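Long-range contact in pfam DUF1093 family protein (Bacillus subtilis, PDB 3NPP), which is of unknown function but is probably exported from the cytoplasm, this chain being the DUF1093 part that probably follows its signal peptide: residues R21-D33 and E42-K54. Residues are numbered along the deposited sequence; the frame is centred on the assembly and turned at random.
With SO4 (sulfate ion), chain I; SO4 (sulfate ion), chain L.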
loop_
_atom_site.group_PDB
_atom_site.type_symbol
_atom_site.label_atom_id
_atom_site.label_comp_id
_atom_site.label_asym_id
_atom_site.label_seq_id
_atom_site.Cartn_x
_atom_site.Cartn_y
_atom_site.Cartn_z
ATOM N N ARG A 21 8.904 9.214 -20.258
ATOM C CA ARG A 21 9.230 8.102 -21.124
ATOM C C ARG A 21 7.963 7.313 -21.370
ATOM O O ARG A 21 7.289 6.964 -20.441
ATOM C CB ARG A 21 10.285 7.213 -20.477
ATOM C CG ARG A 21 10.819 6.157 -21.412
ATOM C CD ARG A 21 11.800 5.293 -20.728
ATOM N NE ARG A 21 12.278 4.247 -21.613
ATOM C CZ ARG A 21 13.034 3.214 -21.230
ATOM N NH1 ARG A 21 13.416 3.059 -19.953
ATOM N NH2 ARG A 21 13.397 2.303 -22.123
ATOM N N HIS A 22 7.662 7.053 -22.642
ATOM C CA HIS A 22 6.499 6.287 -23.029
ATOM C C HIS A 22 6.533 4.861 -22.437
ATOM O O HIS A 22 7.587 4.253 -22.303
ATOM C CB HIS A 22 6.380 6.185 -24.566
ATOM C CG HIS A 22 5.044 5.707 -25.007
ATOM N ND1 HIS A 22 3.900 6.450 -24.805
ATOM C CD2 HIS A 22 4.646 4.529 -25.540
ATOM C CE1 HIS A 22 2.855 5.755 -25.217
ATOM N NE2 HIS A 22 3.281 4.592 -25.678
ATOM N N LEU A 23 5.369 4.380 -22.042
ATOM C CA LEU A 23 5.167 2.996 -21.644
ATOM C C LEU A 23 3.904 2.502 -22.328
ATOM O O LEU A 23 2.787 2.850 -21.911
ATOM C CB LEU A 23 5.036 2.869 -20.118
ATOM C CG LEU A 23 4.969 1.385 -19.664
ATOM C CD1 LEU A 23 6.362 0.777 -19.602
ATOM C CD2 LEU A 23 4.245 1.242 -18.361
ATOM N N SER A 24 4.079 1.670 -23.339
ATOM C CA SER A 24 2.966 1.087 -24.055
ATOM C C SER A 24 2.262 0.074 -23.150
ATOM O O SER A 24 2.936 -0.596 -22.347
ATOM C CB SER A 24 3.448 0.413 -25.339
ATOM O OG SER A 24 4.336 -0.648 -25.014
ATOM N N PRO A 25 0.905 0.005 -23.206
ATOM C CA PRO A 25 -0.045 0.819 -23.991
ATOM C C PRO A 25 -0.474 2.106 -23.274
ATOM O O PRO A 25 -0.874 2.052 -22.142
ATOM C CB PRO A 25 -1.230 -0.135 -24.196
ATOM C CG PRO A 25 -1.186 -1.100 -23.057
ATOM C CD PRO A 25 0.202 -1.065 -22.448
ATOM N N GLY A 26 -0.327 3.256 -23.933
ATOM C CA GLY A 26 -0.956 4.501 -23.515
ATOM C C GLY A 26 -0.438 5.184 -22.262
ATOM O O GLY A 26 -1.121 6.042 -21.725
ATOM N N GLY A 27 0.755 4.810 -21.788
ATOM C CA GLY A 27 1.311 5.354 -20.539
ATOM C C GLY A 27 2.482 6.292 -20.762
ATOM O O GLY A 27 3.197 6.196 -21.781
ATOM N N THR A 28 2.707 7.162 -19.795
ATOM C CA THR A 28 3.891 8.014 -19.742
ATOM C C THR A 28 4.455 7.911 -18.320
ATOM O O THR A 28 3.749 8.163 -17.360
ATOM C CB THR A 28 3.549 9.452 -20.141
ATOM O OG1 THR A 28 2.973 9.446 -21.454
ATOM C CG2 THR A 28 4.805 10.365 -20.146
ATOM N N GLU A 29 5.717 7.503 -18.211
ATOM C CA GLU A 29 6.416 7.379 -16.948
ATOM C C GLU A 29 7.195 8.667 -16.640
ATOM O O GLU A 29 7.781 9.237 -17.544
ATOM C CB GLU A 29 7.403 6.240 -17.061
ATOM C CG GLU A 29 8.048 5.859 -15.728
ATOM C CD GLU A 29 8.899 4.620 -15.810
ATOM O OE1 GLU A 29 9.071 4.071 -16.934
ATOM O OE2 GLU A 29 9.362 4.169 -14.715
ATOM N N TYR A 30 7.211 9.091 -15.372
ATOM C CA TYR A 30 8.072 10.189 -14.900
ATOM C C TYR A 30 8.793 9.702 -13.670
ATOM O O TYR A 30 8.185 9.023 -12.859
ATOM C CB TYR A 30 7.243 11.428 -14.534
ATOM C CG TYR A 30 6.518 12.004 -15.715
ATOM C CD1 TYR A 30 5.252 11.550 -16.064
ATOM C CD2 TYR A 30 7.110 12.984 -16.512
ATOM C CE1 TYR A 30 4.575 12.092 -17.187
ATOM C CE2 TYR A 30 6.452 13.500 -17.618
ATOM C CZ TYR A 30 5.185 13.043 -17.948
ATOM O OH TYR A 30 4.546 13.533 -19.076
ATOM N N THR A 31 10.087 9.987 -13.567
ATOM C CA THR A 31 10.850 9.789 -12.328
ATOM C C THR A 31 11.443 11.132 -11.957
ATOM O O THR A 31 12.335 11.618 -12.643
ATOM C CB THR A 31 11.949 8.744 -12.488
ATOM O OG1 THR A 31 11.358 7.463 -12.716
ATOM C CG2 THR A 31 12.823 8.669 -11.209
ATOM N N LEU A 32 10.928 11.734 -10.888
ATOM C CA LEU A 32 11.210 13.109 -10.555
ATOM C C LEU A 32 11.589 13.217 -9.088
ATOM O O LEU A 32 11.140 12.410 -8.276
ATOM C CB LEU A 32 9.964 13.962 -10.830
ATOM C CG LEU A 32 9.452 14.012 -12.281
ATOM C CD1 LEU A 32 8.103 14.665 -12.350
ATOM C CD2 LEU A 32 10.451 14.738 -13.169
ATOM N N ASP A 33 12.409 14.232 -8.755
ATOM C CA ASP A 33 12.663 14.587 -7.370
ATOM C C ASP A 33 11.550 15.457 -6.885
ATOM O O ASP A 33 11.079 16.315 -7.616
ATOM C CB ASP A 33 13.998 15.324 -7.201
ATOM C CG ASP A 33 15.193 14.422 -7.431
ATOM O OD1 ASP A 33 15.089 13.172 -7.288
ATOM O OD2 ASP A 33 16.246 14.979 -7.746
ATOM N N GLU A 42 12.335 13.548 -1.748
ATOM C CA GLU A 42 11.914 12.201 -2.201
ATOM C C GLU A 42 12.194 12.011 -3.692
ATOM O O GLU A 42 12.273 12.969 -4.424
ATOM C CB GLU A 42 10.396 11.985 -2.013
ATOM C CG GLU A 42 9.778 12.488 -0.755
ATOM C CD GLU A 42 10.210 11.746 0.500
ATOM O OE1 GLU A 42 11.039 10.790 0.443
ATOM O OE2 GLU A 42 9.656 12.097 1.556
ATOM N N GLU A 43 12.285 10.773 -4.131
ATOM C CA GLU A 43 12.260 10.437 -5.556
ATOM C C GLU A 43 11.006 9.648 -5.783
ATOM O O GLU A 43 10.735 8.715 -5.052
ATOM C CB GLU A 43 13.494 9.623 -5.937
ATOM C CG GLU A 43 13.645 9.365 -7.488
ATOM C CD GLU A 43 14.553 8.167 -7.793
ATOM O OE1 GLU A 43 15.786 8.350 -7.773
ATOM O OE2 GLU A 43 14.020 7.035 -8.024
ATOM N N VAL A 44 10.234 10.021 -6.798
ATOM C CA VAL A 44 8.990 9.336 -7.093
ATOM C C VAL A 44 8.956 8.935 -8.579
ATOM O O VAL A 44 9.281 9.736 -9.440
ATOM C CB VAL A 44 7.769 10.205 -6.669
ATOM C CG1 VAL A 44 7.763 11.580 -7.356
ATOM C CG2 VAL A 44 6.471 9.446 -6.893
ATOM N N THR A 45 8.620 7.677 -8.833
ATOM C CA THR A 45 8.315 7.149 -10.140
ATOM C C THR A 45 6.815 6.905 -10.201
ATOM O O THR A 45 6.281 6.237 -9.347
ATOM C CB THR A 45 9.047 5.844 -10.361
ATOM O OG1 THR A 45 10.434 6.126 -10.449
ATOM C CG2 THR A 45 8.592 5.129 -11.637
ATOM N N PHE A 46 6.153 7.460 -11.208
ATOM C CA PHE A 46 4.745 7.312 -11.375
ATOM C C PHE A 46 4.389 7.360 -12.857
ATOM O O PHE A 46 5.223 7.764 -13.700
ATOM C CB PHE A 46 4.013 8.392 -10.600
ATOM C CG PHE A 46 4.285 9.804 -11.096
ATOM C CD1 PHE A 46 5.405 10.499 -10.674
ATOM C CD2 PHE A 46 3.412 10.421 -11.984
ATOM C CE1 PHE A 46 5.635 11.768 -11.114
ATOM C CE2 PHE A 46 3.650 11.693 -12.447
ATOM C CZ PHE A 46 4.737 12.372 -12.018
ATOM N N PHE A 47 3.162 6.955 -13.170
ATOM C CA PHE A 47 2.697 6.859 -14.563
ATOM C C PHE A 47 1.406 7.644 -14.729
ATOM O O PHE A 47 0.577 7.642 -13.831
ATOM C CB PHE A 47 2.463 5.408 -14.966
ATOM C CG PHE A 47 3.697 4.578 -14.963
ATOM C CD1 PHE A 47 4.200 4.065 -13.771
ATOM C CD2 PHE A 47 4.355 4.280 -16.145
ATOM C CE1 PHE A 47 5.354 3.294 -13.753
ATOM C CE2 PHE A 47 5.500 3.503 -16.138
ATOM C CZ PHE A 47 5.998 3.007 -14.933
ATOM N N ALA A 48 1.243 8.318 -15.865
ATOM C CA ALA A 48 -0.025 8.948 -16.218
ATOM C C ALA A 48 -0.501 8.360 -17.532
ATOM O O ALA A 48 0.305 7.928 -18.351
ATOM C CB ALA A 48 0.144 10.481 -16.319
ATOM N N GLY A 49 -1.815 8.357 -17.741
ATOM C CA GLY A 49 -2.427 7.894 -18.989
ATOM C C GLY A 49 -2.374 8.876 -20.142
ATOM O O GLY A 49 -2.979 8.612 -21.189
ATOM N N LYS A 50 -1.704 10.039 -19.937
ATOM C CA LYS A 50 -1.381 10.978 -20.997
ATOM C C LYS A 50 -0.054 11.669 -20.667
ATOM O O LYS A 50 0.427 11.606 -19.508
ATOM C CB LYS A 50 -2.506 12.027 -21.132
ATOM C CG LYS A 50 -2.718 12.934 -19.876
ATOM C CD LYS A 50 -4.086 13.621 -19.919
ATOM C CE LYS A 50 -4.192 14.798 -18.937
ATOM N NZ LYS A 50 -5.631 15.016 -18.451
ATOM N N GLU A 51 0.537 12.318 -21.679
ATOM C CA GLU A 51 1.713 13.159 -21.466
ATOM C C GLU A 51 1.294 14.435 -20.778
ATOM O O GLU A 51 0.370 15.083 -21.213
ATOM C CB GLU A 51 2.416 13.493 -22.774
ATOM C CG GLU A 51 3.082 12.297 -23.365
ATOM C CD GLU A 51 3.676 12.551 -24.746
ATOM O OE1 GLU A 51 3.895 13.737 -25.096
ATOM O OE2 GLU A 51 3.927 11.540 -25.457
ATOM N N LEU A 52 1.980 14.767 -19.696
ATOM C CA LEU A 52 1.637 15.889 -18.859
ATOM C C LEU A 52 2.332 17.153 -19.380
ATOM O O LEU A 52 3.382 17.085 -20.027
ATOM C CB LEU A 52 2.042 15.603 -17.421
ATOM C CG LEU A 52 1.430 14.358 -16.769
ATOM C CD1 LEU A 52 2.064 14.118 -15.415
ATOM C CD2 LEU A 52 -0.121 14.465 -16.652
ATOM N N ARG A 53 1.745 18.296 -19.058
ATOM C CA ARG A 53 2.216 19.596 -19.553
ATOM C C ARG A 53 3.530 19.940 -18.851
ATOM O O ARG A 53 3.635 19.801 -17.641
ATOM C CB ARG A 53 1.154 20.664 -19.291
ATOM C CG ARG A 53 1.468 22.056 -19.868
ATOM C CD ARG A 53 0.281 23.014 -19.703
ATOM N N LYS A 54 4.547 20.308 -19.635
ATOM C CA LYS A 54 5.856 20.753 -19.096
ATOM C C LYS A 54 5.686 21.892 -18.048
ATOM O O LYS A 54 4.882 22.793 -18.240
ATOM C CB LYS A 54 6.774 21.242 -20.237
ATOM C CG LYS A 54 8.225 21.561 -19.795
HETATM S S SO4 I . 0.699 2.690 -27.425
HETATM O O1 SO4 I . 1.840 2.862 -26.570
HETATM O O2 SO4 I . 0.980 3.245 -28.725
HETATM O O3 SO4 I . 0.390 1.271 -27.541
HETATM O O4 SO4 I . -0.400 3.457 -26.848
HETATM S S SO4 L . 13.067 3.453 -16.347
HETATM O O1 SO4 L . 14.423 3.049 -16.615
HETATM O O2 SO4 L . 13.114 4.080 -15.024
HETATM O O3 SO4 L . 12.538 4.358 -17.406
HETATM O O4 SO4 L . 12.254 2.247 -16.317
HETATM O O HOH W 1 4.163 8.920 -23.674
HETATM O O HOH W 2 5.741 15.505 -20.343
#
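The Phe46 ring takes CB of Tyr30 over one face, 4.0 Å from the ring centroid, and meets Leu32 CD1 at its edge. The Tyr30 and Phe46 rings themselves are nearly parallel, 24° between planes, yet slid so far apart that they hardly overlap. On the other face of the hairpin, Glu29 lies alongside Phe47 and sets its CG over the ring, while Leu23 CD2 reaches Phe47 CE2 obliquely at 3.4 Å. The Glu29 chain is extended, with CG anti to the backbone N (chi1 -171°), which keeps the carboxylate beside the Phe47 ring, with OE2 3.3 Å from Thr45 CG2. Farther along this face the hydroxyls of Thr31 and Thr45 share a hydrogen bond, OG1 to OG1 2.8 Å.

At the far end of the Tyr30 ring, OH accepts a nearly straight bond from Leu52 N (2.9 Å, 166°), and a water in the ring plane links OH to Leu52 O. The side chain thus ties the loop after strand 41-48 back to strand 27-35. A second water joins His22 ND1, Thr28 OG1 and Glu51 OE2.

Six backbone hydrogen bonds pair Thr28, Tyr30 and Leu32 with Ala48, Phe46 and Val44 in an antiparallel beta hairpin. Strand 21-23 flanks strand 27-35 in the same sheet. The face bearing Leu32, Val44 and Phe46 packs on strands 9-15, 57-63 and 66-73 through Val14, Val60 and Val67, and at Glu43 and Val44 a strand of the second subunit continues the sheet in parallel.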